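Local coordinates for lysine-specific demethylase REF6 (Arabidopsis thaliana, PDB 6A58), which removes methyl groups from di- and trimethylated lysine on histone H3, and binds specific DNA sequences through the C-terminal C2H2 zinc fingers that make up this chain, at residues Lys55-Phe58 with Tyr62-Gln65. Numbering follows the deposited sequence.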
loop_
_atom_site.group_PDB
_atom_site.type_symbol
_atom_site.label_atom_id
_atom_site.label_comp_id
_atom_site.label_asym_id
_atom_site.label_seq_id
_atom_site.Cartn_x
_atom_site.Cartn_y
_atom_site.Cartn_z
ATOM N N LYS A 55 8.460 -18.448 7.158
ATOM C CA LYS A 55 7.091 -18.440 7.677
ATOM C C LYS A 55 6.132 -19.107 6.684
ATOM O O LYS A 55 6.227 -18.879 5.476
ATOM C CB LYS A 55 6.637 -17.016 8.004
ATOM C CG LYS A 55 7.394 -16.383 9.160
ATOM C CD LYS A 55 6.902 -14.970 9.422
ATOM C CE LYS A 55 7.416 -14.414 10.741
ATOM N NZ LYS A 55 8.892 -14.235 10.751
ATOM N N ASN A 56 5.244 -19.955 7.207
ATOM C CA ASN A 56 4.207 -20.630 6.419
ATOM C C ASN A 56 2.849 -20.052 6.799
ATOM O O ASN A 56 2.653 -19.631 7.944
ATOM C CB ASN A 56 4.171 -22.133 6.722
ATOM C CG ASN A 56 5.364 -22.897 6.166
ATOM O OD1 ASN A 56 5.194 -24.000 5.638
ATOM N ND2 ASN A 56 6.569 -22.352 6.321
ATOM N N PHE A 57 1.907 -20.075 5.857
ATOM C CA PHE A 57 0.581 -19.469 6.057
ATOM C C PHE A 57 -0.562 -20.405 5.681
ATOM O O PHE A 57 -0.387 -21.338 4.903
ATOM C CB PHE A 57 0.507 -18.137 5.306
ATOM C CG PHE A 57 1.464 -17.123 5.844
ATOM C CD1 PHE A 57 1.092 -16.300 6.900
ATOM C CD2 PHE A 57 2.771 -17.049 5.362
ATOM C CE1 PHE A 57 1.986 -15.392 7.437
ATOM C CE2 PHE A 57 3.671 -16.145 5.897
ATOM C CZ PHE A 57 3.278 -15.316 6.938
ATOM N N PHE A 58 -1.733 -20.155 6.266
ATOM C CA PHE A 58 -2.894 -21.036 6.117
ATOM C C PHE A 58 -3.567 -20.900 4.752
ATOM O O PHE A 58 -4.183 -21.849 4.264
ATOM C CB PHE A 58 -3.910 -20.764 7.237
ATOM C CG PHE A 58 -5.079 -21.713 7.241
ATOM C CD1 PHE A 58 -4.921 -23.027 7.670
ATOM C CD2 PHE A 58 -6.336 -21.298 6.809
ATOM C CE1 PHE A 58 -5.994 -23.909 7.670
ATOM C CE2 PHE A 58 -7.413 -22.173 6.809
ATOM C CZ PHE A 58 -7.243 -23.480 7.238
ATOM N N TYR A 62 -3.123 -14.763 2.950
ATOM C CA TYR A 62 -2.205 -14.472 4.067
ATOM C C TYR A 62 -0.743 -14.379 3.619
ATOM O O TYR A 62 0.001 -13.515 4.092
ATOM C CB TYR A 62 -2.321 -15.532 5.172
ATOM C CG TYR A 62 -3.563 -15.424 6.038
ATOM C CD1 TYR A 62 -3.808 -14.281 6.799
ATOM C CD2 TYR A 62 -4.471 -16.482 6.132
ATOM C CE1 TYR A 62 -4.934 -14.183 7.606
ATOM C CE2 TYR A 62 -5.599 -16.394 6.937
ATOM C CZ TYR A 62 -5.826 -15.244 7.672
ATOM O OH TYR A 62 -6.942 -15.153 8.470
ATOM N N LEU A 63 -0.341 -15.280 2.724
ATOM C CA LEU A 63 1.018 -15.299 2.172
ATOM C C LEU A 63 1.361 -14.004 1.428
ATOM O O LEU A 63 2.410 -13.404 1.670
ATOM C CB LEU A 63 1.180 -16.488 1.220
ATOM C CG LEU A 63 2.504 -16.619 0.459
ATOM C CD1 LEU A 63 3.623 -17.012 1.408
ATOM C CD2 LEU A 63 2.357 -17.602 -0.694
ATOM N N VAL A 64 0.475 -13.599 0.520
ATOM C CA VAL A 64 0.700 -12.424 -0.337
ATOM C C VAL A 64 0.777 -11.135 0.491
ATOM O O VAL A 64 1.642 -10.288 0.248
ATOM C CB VAL A 64 -0.387 -12.311 -1.442
ATOM C CG1 VAL A 64 -0.306 -10.980 -2.191
ATOM C CG2 VAL A 64 -0.259 -13.466 -2.430
ATOM N N GLN A 65 -0.118 -10.999 1.466
ATOM C CA GLN A 65 -0.097 -9.858 2.389
ATOM C C GLN A 65 1.205 -9.788 3.192
ATOM O O GLN A 65 1.776 -8.707 3.353
ATOM C CB GLN A 65 -1.295 -9.911 3.342
ATOM C CG GLN A 65 -2.628 -9.629 2.664
ATOM C CD GLN A 65 -3.825 -9.881 3.566
ATOM O OE1 GLN A 65 -3.685 -10.102 4.771
ATOM N NE2 GLN A 65 -5.018 -9.845 2.978
#
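F57 lays its side chain against the first turn of helix 60-70, meeting Y62 and L63. Starting at the root, F57 CB sits 3.8 Å from Y62 CB and 3.9 Å from the backbone N of L63. The next atom, F57 CG, stays close to that same L63 N, at 4.0 Å. The ring then splits its contacts: F57 CD1 keeps to Y62 CB at 3.9 Å, while F57 CD2 touches L63 CD1 at 4.0 Å. One ring face looks onto the carbonyl O of Y62, which stands 4.1 Å above the plane and toward the rim. With CG anti to the carbonyl carbon (chi1 -64°), the F57 ring is turned in toward the helix, where it also meets the ring of H66, planes about 40° apart. The L63 side chain crosses that of F57 at roughly a right angle. N46 touches the L63 side chain and is hydrogen-bonded through the backbone to F57. Farther out, F58 CB only grazes Y62 CD2, at 4.5 Å. An alanine in place of F57 would keep the touch at CB but is likely to open a gap beside L63 and leave the zinc ligand H66 without its aromatic neighbour. F57, in the loop after C53, and L63, three residues before H66, are the paired hydrophobic core residues of the C2H2 fold, here in the second zinc finger of REF6.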